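Local coordinates for protein beta-fructofuranosidase (Arthrobacter, PDB 3WPU) that is a beta-fructofuranosidase of the levansucrase/invertase family, whose members are built on a five-bladed beta-propeller, at residues A[45-50]-A[439-444]; A[37-42]-A[387-392]; A[140-145]-A[175-180]; A[73-78]-A[112-117]. All blocks are in the same frame, centred on the assembly; numbering follows the deposited sequence.

Contact 1: A[45-50]-A[439-444]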
loop_
_atom_site.group_PDB
_atom_site.type_symbol
_atom_site.label_atom_id
_atom_site.label_comp_id
_atom_site.label_asym_id
_atom_site.label_seq_id
_atom_site.Cartn_x
_atom_site.Cartn_y
_atom_site.Cartn_z
ATOM N N PRO A 45 11.090 -2.823 -29.086
ATOM C CA PRO A 45 11.971 -3.987 -29.200
ATOM C C PRO A 45 12.414 -4.593 -27.858
ATOM O O PRO A 45 12.131 -4.039 -26.779
ATOM C CB PRO A 45 13.178 -3.440 -29.959
ATOM C CG PRO A 45 13.173 -1.984 -29.774
ATOM C CD PRO A 45 11.776 -1.553 -29.371
ATOM N N SER A 46 13.103 -5.731 -27.954
ATOM C CA SER A 46 13.648 -6.454 -26.818
ATOM C C SER A 46 14.181 -5.534 -25.721
ATOM O O SER A 46 14.981 -4.635 -25.975
ATOM C CB SER A 46 14.794 -7.378 -27.291
ATOM O OG SER A 46 15.269 -8.162 -26.214
ATOM N N ARG A 47 13.699 -5.771 -24.498
ATOM C CA ARG A 47 14.124 -5.066 -23.275
ATOM C C ARG A 47 13.763 -3.577 -23.152
ATOM O O ARG A 47 14.157 -2.937 -22.180
ATOM C CB ARG A 47 15.625 -5.250 -23.046
ATOM C CG ARG A 47 16.046 -6.700 -23.054
ATOM C CD ARG A 47 17.455 -6.886 -22.536
ATOM N NE ARG A 47 17.752 -8.303 -22.438
ATOM C CZ ARG A 47 18.982 -8.811 -22.397
ATOM N NH1 ARG A 47 20.042 -8.011 -22.426
ATOM N NH2 ARG A 47 19.146 -10.123 -22.322
ATOM N N GLU A 48 13.025 -3.018 -24.111
ATOM C CA GLU A 48 12.574 -1.641 -24.024
ATOM C C GLU A 48 11.153 -1.621 -23.489
ATOM O O GLU A 48 10.432 -2.592 -23.646
ATOM C CB GLU A 48 12.645 -0.967 -25.380
ATOM C CG GLU A 48 14.080 -0.964 -25.906
ATOM C CD GLU A 48 14.315 -0.018 -27.062
ATOM O OE1 GLU A 48 15.431 -0.096 -27.645
ATOM O OE2 GLU A 48 13.411 0.782 -27.400
ATOM N N ASN A 49 10.797 -0.538 -22.816
ATOM C CA ASN A 49 9.426 -0.318 -22.335
ATOM C C ASN A 49 8.448 -0.165 -23.498
ATOM O O ASN A 49 8.728 0.564 -24.451
ATOM C CB ASN A 49 9.437 0.951 -21.498
ATOM C CG ASN A 49 8.116 1.233 -20.832
ATOM O OD1 ASN A 49 7.344 0.333 -20.525
ATOM N ND2 ASN A 49 7.876 2.499 -20.579
ATOM N N SER A 50 7.303 -0.852 -23.412
ATOM C CA SER A 50 6.233 -0.719 -24.402
ATOM C C SER A 50 5.063 0.134 -23.918
ATOM O O SER A 50 4.150 0.391 -24.703
ATOM C CB SER A 50 5.698 -2.087 -24.832
ATOM O OG SER A 50 4.914 -2.730 -23.830
ATOM N N GLY A 439 17.563 -5.858 -13.057
ATOM C CA GLY A 439 18.610 -6.488 -13.875
ATOM C C GLY A 439 18.091 -7.453 -14.907
ATOM O O GLY A 439 16.898 -7.719 -15.011
ATOM N N THR A 440 19.030 -7.987 -15.689
ATOM C CA THR A 440 18.710 -8.891 -16.770
ATOM C C THR A 440 18.908 -10.321 -16.285
ATOM O O THR A 440 19.355 -10.542 -15.152
ATOM C CB THR A 440 19.616 -8.606 -17.986
ATOM O OG1 THR A 440 20.973 -8.538 -17.545
ATOM C CG2 THR A 440 19.264 -7.290 -18.615
ATOM N N HIS A 441 18.579 -11.287 -17.144
ATOM C CA HIS A 441 18.568 -12.707 -16.789
ATOM C C HIS A 441 19.905 -13.203 -16.203
ATOM O O HIS A 441 19.912 -14.039 -15.302
ATOM C CB HIS A 441 18.194 -13.540 -18.020
ATOM C CG HIS A 441 19.230 -13.506 -19.097
ATOM N ND1 HIS A 441 20.119 -14.538 -19.301
ATOM C CD2 HIS A 441 19.552 -12.545 -19.993
ATOM C CE1 HIS A 441 20.933 -14.223 -20.293
ATOM N NE2 HIS A 441 20.615 -13.017 -20.727
ATOM N N ASP A 442 21.013 -12.676 -16.704
ATOM C CA ASP A 442 22.358 -13.079 -16.258
ATOM C C ASP A 442 23.040 -12.052 -15.339
ATOM O O ASP A 442 24.218 -12.185 -15.005
ATOM C CB ASP A 442 23.251 -13.345 -17.475
ATOM C CG ASP A 442 23.364 -12.142 -18.396
ATOM O OD1 ASP A 442 22.588 -11.162 -18.243
ATOM O OD2 ASP A 442 24.231 -12.182 -19.299
ATOM N N ASP A 443 22.305 -11.034 -14.906
ATOM C CA ASP A 443 22.913 -9.917 -14.201
ATOM C C ASP A 443 21.830 -9.132 -13.472
ATOM O O ASP A 443 21.497 -8.003 -13.857
ATOM C CB ASP A 443 23.651 -9.003 -15.174
ATOM C CG ASP A 443 24.255 -7.788 -14.500
ATOM O OD1 ASP A 443 24.691 -7.881 -13.342
ATOM O OD2 ASP A 443 24.279 -6.719 -15.140
ATOM N N PHE A 444 21.301 -9.747 -12.423
ATOM C CA PHE A 444 20.262 -9.096 -11.630
ATOM C C PHE A 444 20.575 -9.138 -10.159
ATOM O O PHE A 444 21.384 -9.949 -9.701
ATOM C CB PHE A 444 18.885 -9.702 -11.918
ATOM C CG PHE A 444 18.703 -11.127 -11.434
ATOM C CD1 PHE A 444 18.144 -11.396 -10.176
ATOM C CD2 PHE A 444 19.034 -12.211 -12.257
ATOM C CE1 PHE A 444 17.943 -12.697 -9.752
ATOM C CE2 PHE A 444 18.846 -13.512 -11.833
ATOM C CZ PHE A 444 18.296 -13.764 -10.586
HETATM O O HOH W 1 21.776 -11.301 -22.309
#

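Contact 2: A[37-42]-A[387-392]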
loop_
_atom_site.group_PDB
_atom_site.type_symbol
_atom_site.label_atom_id
_atom_site.label_comp_id
_atom_site.label_asym_id
_atom_site.label_seq_id
_atom_site.Cartn_x
_atom_site.Cartn_y
_atom_site.Cartn_z
ATOM N N GLN A 37 -3.556 -3.478 -22.985
ATOM C CA GLN A 37 -2.908 -3.973 -24.225
ATOM C C GLN A 37 -3.011 -2.939 -25.353
ATOM O O GLN A 37 -2.109 -2.783 -26.176
ATOM C CB GLN A 37 -3.520 -5.304 -24.668
ATOM C CG GLN A 37 -3.349 -6.381 -23.637
ATOM C CD GLN A 37 -4.172 -7.606 -23.933
ATOM O OE1 GLN A 37 -4.200 -8.087 -25.082
ATOM N NE2 GLN A 37 -4.858 -8.119 -22.913
ATOM N N ARG A 38 -4.129 -2.214 -25.417
ATOM C CA ARG A 38 -4.291 -1.193 -26.446
ATOM C C ARG A 38 -3.275 -0.069 -26.300
ATOM O O ARG A 38 -2.898 0.546 -27.280
ATOM C CB ARG A 38 -5.712 -0.603 -26.398
ATOM C CG ARG A 38 -6.810 -1.609 -26.694
ATOM C CD ARG A 38 -8.196 -0.963 -26.750
ATOM N NE ARG A 38 -8.351 -0.108 -27.927
ATOM C CZ ARG A 38 -9.247 0.869 -28.045
ATOM N NH1 ARG A 38 -10.083 1.150 -27.056
ATOM N NH2 ARG A 38 -9.309 1.599 -29.165
ATOM N N MET A 39 -2.866 0.214 -25.060
ATOM C CA MET A 39 -1.964 1.303 -24.766
ATOM C C MET A 39 -0.518 0.911 -25.042
ATOM O O MET A 39 0.333 1.776 -25.093
ATOM C CB MET A 39 -2.093 1.699 -23.301
ATOM C CG MET A 39 -3.444 2.291 -22.893
ATOM S SD MET A 39 -3.704 2.168 -21.101
ATOM C CE MET A 39 -1.955 2.339 -20.670
ATOM N N SER A 40 -0.267 -0.378 -25.225
ATOM C CA SER A 40 1.099 -0.876 -25.390
ATOM C C SER A 40 1.535 -0.735 -26.833
ATOM O O SER A 40 0.720 -0.838 -27.752
ATOM C CB SER A 40 1.166 -2.340 -24.956
ATOM O OG SER A 40 2.485 -2.876 -25.082
ATOM N N ASP A 41 2.831 -0.513 -27.031
ATOM C CA ASP A 41 3.400 -0.286 -28.353
ATOM C C ASP A 41 3.881 -1.624 -28.889
ATOM O O ASP A 41 4.830 -2.169 -28.351
ATOM C CB ASP A 41 4.581 0.678 -28.250
ATOM C CG ASP A 41 5.273 0.925 -29.594
ATOM O OD1 ASP A 41 4.905 0.300 -30.622
ATOM O OD2 ASP A 41 6.208 1.763 -29.593
ATOM N N PRO A 42 3.237 -2.151 -29.949
ATOM C CA PRO A 42 3.595 -3.480 -30.415
ATOM C C PRO A 42 4.974 -3.534 -31.066
ATOM O O PRO A 42 5.483 -4.629 -31.266
ATOM C CB PRO A 42 2.489 -3.823 -31.427
ATOM C CG PRO A 42 1.971 -2.507 -31.868
ATOM C CD PRO A 42 2.100 -1.590 -30.695
ATOM N N GLY A 387 -7.877 6.095 -19.535
ATOM C CA GLY A 387 -8.566 5.441 -20.637
ATOM C C GLY A 387 -9.387 4.240 -20.210
ATOM O O GLY A 387 -9.708 3.385 -21.023
ATOM N N GLY A 388 -9.738 4.152 -18.933
ATOM C CA GLY A 388 -10.407 2.981 -18.400
ATOM C C GLY A 388 -9.546 1.758 -18.173
ATOM O O GLY A 388 -10.062 0.677 -17.889
ATOM N N SER A 389 -8.228 1.908 -18.256
ATOM C CA SER A 389 -7.337 0.788 -18.110
ATOM C C SER A 389 -7.125 0.412 -16.646
ATOM O O SER A 389 -6.981 -0.754 -16.322
ATOM C CB SER A 389 -5.979 1.118 -18.731
ATOM O OG SER A 389 -5.273 2.121 -18.002
ATOM N N GLY A 390 -7.103 1.434 -15.781
ATOM C CA GLY A 390 -6.746 1.282 -14.390
ATOM C C GLY A 390 -5.286 1.568 -14.103
ATOM O O GLY A 390 -4.905 1.765 -12.945
ATOM N N LEU A 391 -4.427 1.568 -15.118
ATOM C CA LEU A 391 -3.015 1.745 -14.831
ATOM C C LEU A 391 -2.683 3.184 -14.465
ATOM O O LEU A 391 -2.970 4.086 -15.242
ATOM C CB LEU A 391 -2.169 1.351 -16.023
ATOM C CG LEU A 391 -0.645 1.391 -15.872
ATOM C CD1 LEU A 391 -0.194 0.524 -14.719
ATOM C CD2 LEU A 391 -0.028 0.978 -17.183
ATOM N N ALA A 392 -2.022 3.359 -13.322
ATOM C CA ALA A 392 -1.491 4.650 -12.891
ATOM C C ALA A 392 0.049 4.682 -12.898
ATOM O O ALA A 392 0.650 5.666 -13.339
ATOM C CB ALA A 392 -2.012 5.011 -11.531
#

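Contact 3: A[140-145]-A[175-180]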
loop_
_atom_site.group_PDB
_atom_site.type_symbol
_atom_site.label_atom_id
_atom_site.label_comp_id
_atom_site.label_asym_id
_atom_site.label_seq_id
_atom_site.Cartn_x
_atom_site.Cartn_y
_atom_site.Cartn_z
ATOM N N GLY A 140 14.592 -1.766 15.136
ATOM C CA GLY A 140 14.325 -3.154 15.494
ATOM C C GLY A 140 12.857 -3.524 15.341
ATOM O O GLY A 140 12.079 -2.839 14.644
ATOM N N LEU A 141 12.496 -4.633 15.983
ATOM C CA LEU A 141 11.178 -5.216 15.816
ATOM C C LEU A 141 10.193 -4.539 16.740
ATOM O O LEU A 141 10.535 -4.147 17.856
ATOM C CB LEU A 141 11.223 -6.701 16.104
ATOM C CG LEU A 141 12.119 -7.513 15.153
ATOM C CD1 LEU A 141 12.198 -8.964 15.599
ATOM C CD2 LEU A 141 11.565 -7.422 13.735
ATOM N N VAL A 142 8.965 -4.432 16.271
ATOM C CA VAL A 142 7.885 -3.852 17.091
ATOM C C VAL A 142 7.455 -4.781 18.226
ATOM O O VAL A 142 7.239 -4.328 19.367
ATOM C CB VAL A 142 6.699 -3.471 16.214
ATOM C CG1 VAL A 142 5.471 -3.110 17.073
ATOM C CG2 VAL A 142 7.088 -2.314 15.298
ATOM N N PHE A 143 7.298 -6.057 17.902
ATOM C CA PHE A 143 6.692 -7.029 18.812
ATOM C C PHE A 143 7.716 -7.941 19.482
ATOM O O PHE A 143 8.592 -8.512 18.830
ATOM C CB PHE A 143 5.669 -7.871 18.072
ATOM C CG PHE A 143 4.461 -7.104 17.632
ATOM C CD1 PHE A 143 3.534 -6.663 18.551
ATOM C CD2 PHE A 143 4.262 -6.800 16.278
ATOM C CE1 PHE A 143 2.415 -5.983 18.127
ATOM C CE2 PHE A 143 3.153 -6.114 15.857
ATOM C CZ PHE A 143 2.217 -5.690 16.781
ATOM N N LYS A 144 7.564 -8.127 20.785
ATOM C CA LYS A 144 8.327 -9.166 21.480
ATOM C C LYS A 144 7.868 -10.539 21.009
ATOM O O LYS A 144 6.720 -10.726 20.613
ATOM C CB LYS A 144 8.166 -9.046 22.997
ATOM C CG LYS A 144 8.743 -7.765 23.575
ATOM C CD LYS A 144 8.368 -7.613 25.045
ATOM C CE LYS A 144 8.884 -6.299 25.610
ATOM N NZ LYS A 144 10.371 -6.281 25.654
ATOM N N GLU A 145 8.783 -11.499 21.016
ATOM C CA GLU A 145 8.460 -12.871 20.612
ATOM C C GLU A 145 7.178 -13.381 21.268
ATOM O O GLU A 145 6.980 -13.210 22.470
ATOM C CB GLU A 145 9.605 -13.815 20.988
ATOM C CG GLU A 145 9.527 -15.177 20.312
ATOM C CD GLU A 145 10.276 -15.204 18.999
ATOM O OE1 GLU A 145 11.439 -15.679 18.995
ATOM O OE2 GLU A 145 9.718 -14.735 17.977
ATOM N N ILE A 175 0.193 5.076 19.189
ATOM C CA ILE A 175 0.089 4.534 17.857
ATOM C C ILE A 175 -0.855 3.336 17.860
ATOM O O ILE A 175 -0.658 2.378 18.633
ATOM C CB ILE A 175 1.472 4.087 17.357
ATOM C CG1 ILE A 175 2.435 5.297 17.259
ATOM C CG2 ILE A 175 1.341 3.384 16.013
ATOM C CD1 ILE A 175 3.862 4.903 16.930
ATOM N N LYS A 176 -1.864 3.375 16.989
ATOM C CA LYS A 176 -2.681 2.204 16.710
ATOM C C LYS A 176 -2.138 1.553 15.443
ATOM O O LYS A 176 -2.294 2.090 14.326
ATOM C CB LYS A 176 -4.142 2.568 16.533
ATOM C CG LYS A 176 -4.835 3.062 17.774
ATOM C CD LYS A 176 -6.288 3.343 17.437
ATOM C CE LYS A 176 -7.145 3.716 18.633
ATOM N NZ LYS A 176 -6.914 5.138 18.938
ATOM N N LEU A 177 -1.455 0.434 15.623
ATOM C CA LEU A 177 -0.886 -0.312 14.530
ATOM C C LEU A 177 -1.895 -1.362 14.014
ATOM O O LEU A 177 -2.232 -2.328 14.692
ATOM C CB LEU A 177 0.418 -0.947 14.978
ATOM C CG LEU A 177 1.171 -1.814 13.964
ATOM C CD1 LEU A 177 1.479 -1.035 12.698
ATOM C CD2 LEU A 177 2.435 -2.361 14.597
ATOM N N PHE A 178 -2.447 -1.098 12.840
ATOM C CA PHE A 178 -3.327 -2.051 12.156
ATOM C C PHE A 178 -2.452 -2.924 11.278
ATOM O O PHE A 178 -1.701 -2.413 10.486
ATOM C CB PHE A 178 -4.369 -1.328 11.330
ATOM C CG PHE A 178 -5.341 -0.540 12.168
ATOM C CD1 PHE A 178 -6.470 -1.133 12.700
ATOM C CD2 PHE A 178 -5.054 0.776 12.497
ATOM C CE1 PHE A 178 -7.355 -0.414 13.499
ATOM C CE2 PHE A 178 -5.932 1.502 13.297
ATOM C CZ PHE A 178 -7.073 0.894 13.802
ATOM N N PHE A 179 -2.568 -4.226 11.404
ATOM C CA PHE A 179 -1.726 -5.117 10.621
ATOM C C PHE A 179 -2.414 -6.435 10.318
ATOM O O PHE A 179 -3.536 -6.674 10.716
ATOM C CB PHE A 179 -0.372 -5.309 11.316
ATOM C CG PHE A 179 -0.436 -6.127 12.588
ATOM C CD1 PHE A 179 0.038 -7.437 12.619
ATOM C CD2 PHE A 179 -0.985 -5.585 13.755
ATOM C CE1 PHE A 179 -0.020 -8.193 13.793
ATOM C CE2 PHE A 179 -1.048 -6.337 14.921
ATOM C CZ PHE A 179 -0.567 -7.634 14.929
ATOM N N THR A 180 -1.735 -7.269 9.549
ATOM C CA THR A 180 -2.241 -8.572 9.200
ATOM C C THR A 180 -1.470 -9.598 10.001
ATOM O O THR A 180 -0.252 -9.750 9.839
ATOM C CB THR A 180 -2.134 -8.864 7.698
ATOM O OG1 THR A 180 -2.591 -7.740 6.919
ATOM C CG2 THR A 180 -2.926 -10.128 7.321
#

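Contact 4: A[73-78]-A[112-117]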
loop_
_atom_site.group_PDB
_atom_site.type_symbol
_atom_site.label_atom_id
_atom_site.label_comp_id
_atom_site.label_asym_id
_atom_site.label_seq_id
_atom_site.Cartn_x
_atom_site.Cartn_y
_atom_site.Cartn_z
ATOM N N TRP A 73 16.208 -7.496 5.360
ATOM C CA TRP A 73 15.467 -7.283 4.120
ATOM C C TRP A 73 14.260 -6.460 4.505
ATOM O O TRP A 73 13.623 -6.764 5.494
ATOM C CB TRP A 73 14.956 -8.576 3.506
ATOM C CG TRP A 73 15.982 -9.585 3.032
ATOM C CD1 TRP A 73 16.161 -10.830 3.527
ATOM C CD2 TRP A 73 16.880 -9.454 1.927
ATOM N NE1 TRP A 73 17.156 -11.493 2.806
ATOM C CE2 TRP A 73 17.594 -10.662 1.818
ATOM C CE3 TRP A 73 17.138 -8.439 0.996
ATOM C CZ2 TRP A 73 18.562 -10.866 0.830
ATOM C CZ3 TRP A 73 18.116 -8.635 0.048
ATOM C CH2 TRP A 73 18.798 -9.843 -0.042
ATOM N N VAL A 74 13.965 -5.447 3.710
ATOM C CA VAL A 74 12.829 -4.557 3.979
ATOM C C VAL A 74 11.914 -4.579 2.781
ATOM O O VAL A 74 12.388 -4.478 1.657
ATOM C CB VAL A 74 13.329 -3.103 4.160
ATOM C CG1 VAL A 74 12.153 -2.176 4.416
ATOM C CG2 VAL A 74 14.345 -3.002 5.285
ATOM N N TRP A 75 10.592 -4.616 2.983
ATOM C CA TRP A 75 9.691 -4.424 1.842
ATOM C C TRP A 75 8.533 -3.525 2.223
ATOM O O TRP A 75 8.798 -2.332 2.491
ATOM C CB TRP A 75 9.321 -5.716 1.087
ATOM C CG TRP A 75 8.575 -6.897 1.780
ATOM C CD1 TRP A 75 7.363 -7.407 1.383
ATOM C CD2 TRP A 75 9.005 -7.742 2.875
ATOM N NE1 TRP A 75 7.013 -8.470 2.139
ATOM C CE2 TRP A 75 7.988 -8.701 3.076
ATOM C CE3 TRP A 75 10.152 -7.791 3.697
ATOM C CZ2 TRP A 75 8.060 -9.672 4.075
ATOM C CZ3 TRP A 75 10.223 -8.758 4.688
ATOM C CH2 TRP A 75 9.189 -9.698 4.864
ATOM N N ASP A 76 7.304 -4.015 2.242
ATOM C CA ASP A 76 6.160 -3.101 2.431
ATOM C C ASP A 76 6.399 -2.160 3.616
ATOM O O ASP A 76 6.706 -2.611 4.713
ATOM C CB ASP A 76 4.859 -3.816 2.731
ATOM C CG ASP A 76 4.487 -4.887 1.739
ATOM O OD1 ASP A 76 5.239 -5.220 0.816
ATOM O OD2 ASP A 76 3.388 -5.428 1.931
ATOM N N THR A 77 6.233 -0.861 3.382
ATOM C CA THR A 77 6.524 0.157 4.361
ATOM C C THR A 77 5.333 1.109 4.428
ATOM O O THR A 77 4.681 1.390 3.407
ATOM C CB THR A 77 7.820 0.876 4.006
ATOM O OG1 THR A 77 8.888 -0.103 4.067
ATOM C CG2 THR A 77 8.097 2.046 4.920
ATOM N N TRP A 78 5.088 1.615 5.624
ATOM C CA TRP A 78 4.072 2.657 5.823
ATOM C C TRP A 78 4.464 3.719 6.844
ATOM O O TRP A 78 5.165 3.447 7.826
ATOM C CB TRP A 78 2.713 2.074 6.177
ATOM C CG TRP A 78 2.655 1.163 7.380
ATOM C CD1 TRP A 78 2.272 1.497 8.645
ATOM C CD2 TRP A 78 2.932 -0.236 7.399
ATOM N NE1 TRP A 78 2.292 0.380 9.460
ATOM C CE2 TRP A 78 2.720 -0.693 8.715
ATOM C CE3 TRP A 78 3.387 -1.148 6.428
ATOM C CZ2 TRP A 78 2.924 -2.033 9.086
ATOM C CZ3 TRP A 78 3.563 -2.465 6.790
ATOM C CH2 TRP A 78 3.372 -2.892 8.125
ATOM N N VAL A 112 7.072 -16.112 4.885
ATOM C CA VAL A 112 6.701 -16.946 6.040
ATOM C C VAL A 112 7.503 -16.672 7.307
ATOM O O VAL A 112 7.233 -17.297 8.344
ATOM C CB VAL A 112 6.649 -18.459 5.735
ATOM C CG1 VAL A 112 5.594 -18.743 4.686
ATOM C CG2 VAL A 112 8.006 -18.993 5.295
ATOM N N PHE A 113 8.436 -15.714 7.231
ATOM C CA PHE A 113 9.255 -15.290 8.364
ATOM C C PHE A 113 9.192 -13.783 8.586
ATOM O O PHE A 113 10.040 -13.207 9.250
ATOM C CB PHE A 113 10.714 -15.728 8.145
ATOM C CG PHE A 113 10.867 -17.198 7.921
ATOM C CD1 PHE A 113 10.556 -18.102 8.919
ATOM C CD2 PHE A 113 11.313 -17.678 6.705
ATOM C CE1 PHE A 113 10.655 -19.467 8.694
ATOM C CE2 PHE A 113 11.422 -19.040 6.478
ATOM C CZ PHE A 113 11.100 -19.931 7.481
ATOM N N ALA A 114 8.109 -13.159 8.106
ATOM C CA ALA A 114 7.981 -11.707 8.100
ATOM C C ALA A 114 7.581 -11.191 9.466
ATOM O O ALA A 114 6.763 -11.807 10.155
ATOM C CB ALA A 114 6.931 -11.279 7.096
ATOM N N LYS A 115 8.162 -10.050 9.815
ATOM C CA LYS A 115 7.835 -9.333 11.049
ATOM C C LYS A 115 7.775 -7.830 10.783
ATOM O O LYS A 115 8.282 -7.352 9.786
ATOM C CB LYS A 115 8.887 -9.634 12.111
ATOM C CG LYS A 115 9.025 -11.110 12.419
ATOM C CD LYS A 115 10.168 -11.343 13.392
ATOM C CE LYS A 115 10.420 -12.820 13.551
ATOM N NZ LYS A 115 11.464 -13.011 14.576
ATOM N N ILE A 116 7.075 -7.094 11.638
ATOM C CA ILE A 116 7.067 -5.653 11.543
ATOM C C ILE A 116 8.189 -5.050 12.368
ATOM O O ILE A 116 8.329 -5.321 13.570
ATOM C CB ILE A 116 5.705 -5.048 11.960
ATOM C CG1 ILE A 116 4.649 -5.506 10.957
ATOM C CG2 ILE A 116 5.821 -3.536 12.051
ATOM C CD1 ILE A 116 3.218 -5.202 11.367
ATOM N N GLY A 117 8.974 -4.204 11.698
ATOM C CA GLY A 117 10.027 -3.421 12.319
ATOM C C GLY A 117 9.746 -1.943 12.128
ATOM O O GLY A 117 8.736 -1.568 11.529
#

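Contact 1: A[45-50]-A[439-444]
Two surface beta turns face each other here, and Arg47 of the first reaches Thr440 and His441 of the second. The 45-50 segment makes a type II turn from Pro45 to Glu48, closed by Glu48 N on Pro45 O at 3.0 Å. Arg47 holds its third position, where the positive phi (68°) is the one expected. The 439-444 segment makes a type I turn from Thr440 to Asp443, whose ends are joined in both directions: Thr440 N to Asp443 O, and Asp443 N to Thr440 O.

From CG to NE the Arg47 chain is extended, which carries the guanidinium across the gap between the turns. The Thr440 methyl lies over one face of that group, near its rim, with CG2 4.0 Å from Arg47 NH1. Arg47 NH2 comes up to the edge of the His441 ring, 3.4 Å from CD2, and the two flat groups are turned 48° apart. No direct hydrogen bond spans the segments; instead one water, lying in both planes, accepts from Arg47 NH2 at 2.9 Å and sits 2.6 Å from His441 NE2. Phe411 adds to the grip on Arg47: its carbonyl O takes NE and its ring makes a cation-pi contact, while the same ring meets that of His441. Thr440 OG1 donates to Asp442 OD1 at 3.2 Å, linking the first and third residues of the turn. With Asp442 OD1 5.4 Å from Arg47 NH2, any attraction is probably long-range only. The doubly bonded Thr440-Asp443 pair around two loop residues is typical of a tight beta hairpin, joining strands 437-438 and 443-446.

Contact 2: A[37-42]-A[387-392]
Met39 and Ser389 mark the closest backbone approach, their CA atoms 8.6 Å apart, so side chains alone bridge the gap. The 37-42 segment is the end of helix 30-38 running into loop, with Ser40 N bonded to Gln37 O at 3.2 Å. In the facing segment Gly387 and Gly388, in a weakly bonded helical turn, and Gly390, which follows Ser389, all have positive phi, at 95° in Gly390; strand 391-394 comes next.

Met39 supplies the whole of one side of the contact. Its CG stands opposite the carbonyl carbon, and the chain then folds at the last torsion (chi3 32°), so that sulfur and methyl meet different partners. SD lies alongside the Ser389 side chain, 3.4 Å from CB and 3.5 Å from OG. CE turns toward Leu391, leaving 4.2 Å to its CD2, a looser apolar contact. Ser389 OG has polar work of its own: it accepts from Leu391 N at 3.1 Å with an N-H...O angle of 154°, an ST turn, and its single hydrogen is directed at the backbone oxygens of Asn386, the stronger partner, and Leu385, probably shared between them. These bonds satisfy a buried hydroxyl and fix its rotation about CA-CB; CB, placed by the backbone, faces the sulfur.

Leu36, from the same helix as Gln37, touches both Ser389 and Leu391, while Leu4 packs on Met39. The contact thus seats the end of helix 30-38 on the turn between helix 385-388 and strand 391-394, which pairs antiparallel with strand 369-375.

Contact 3: A[140-145]-A[175-180]
In the strand whose Leu177 and Phe179 meet Val142 and Phe143, Thr180 OG1 is gripped by two backbone atoms, Ser164 O of strand 159-169 and Asp246 N of strand 245-250. The four side chains that meet make a wholly apolar contact. Val142 and Leu177 reach toward each other tip to tip, CG1 to CD2 at 4.0 Å. The same CD2 is 4.0 Å from Phe143 CZ, so one leucine methyl is shared by both residues. Leu177 brings it there with CG opposite the backbone N (chi1 179°).

In the propeller of this family, segment 140-145 leaves the strand that follows 115-122 in the sheet, whereas 175-180 pairs with 159-169 and 197-210; the contact probably packs one blade against the next. The Phe143 and Phe179 rings meet obliquely, their planes 40° apart and centroids 5.2 Å apart, with CZ of Phe143 3.8 Å from CE2 of Phe179. Phe143 CE2 stands 4.1 Å above the Phe179 plane, toward its rim. Val142 CG1 sits 3.9 Å over the centre of the Phe143 ring, bracing it within its own segment. Phe219 of strand 213-226 touches both Val142 and Leu177.

Contact 4: A[73-78]-A[112-117]
Trp75 and Trp78 place the six-membered ends of their indoles against Ala114 and Ile116. Both tryptophans set CG between the backbone N and the carbonyl carbon, with chi1 61° in Trp75 and 56° in Trp78; from there the ring systems swing over to segment 112-117. They can serve the same side although three residues apart because the strand is distorted between them. Trp75 has psi -114°, and the backbones of Trp75 and Asp76 both bond to Leu99, which is consistent with a beta bulge. Thr77 OG1 donates to Trp75 O at 2.7 Å, tying the distorted backbone to itself.

The Ala114 methyl approaches the Trp75 indole obliquely, 3.5 Å from CH2 and 3.6 Å from CZ2. At the other end, Ile116 CD1 lies in the Trp78 plane at its edge, 3.9 Å from CZ2 and 4.0 Å from CH2, while CG1 follows at 4.1 Å from CH2. Ile116 keeps CG1 beside its backbone N and extends onward to CD1, crossing the indole at about a right angle.

Strand 93-102 pairs antiparallel with both 72-81 and 115-122, so the tryptophans reach past it to a second neighbour. No hydrogen bond joins the two segments. The chemistry implies a division of labour in Trp75: its benzene end is buried on Ala114, whereas NE1 bonds to a bound glycerol, probably from the crystallisation liquor, that Asp76 OD2 also holds, so the indole is apolar at one end and polar at the other.

How the contacts relate
From the N terminus, segment 37-42 opens contact 2 and 45-50 opens contact 1. Both loops close far along the chain, at 387-392 and then 439-444, so the two contacts cross. They also touch, through a probable hydrogen bond of 2.7 Å between Ser50 OG and Ser40 OG, and tie the early loop region to late parts of the fold. Contact 4 (73-78 with 112-117) and then contact 3 (140-145 with 175-180) close short loops in series, nested inside those larger ones. A probable hydrogen bond of 2.9 Å runs from Val142 N to Ile116 O, joining strands 115-122 and 137-141, while contact 3 reaches on to strand 174-184 and contact 4 back to strand 72-81.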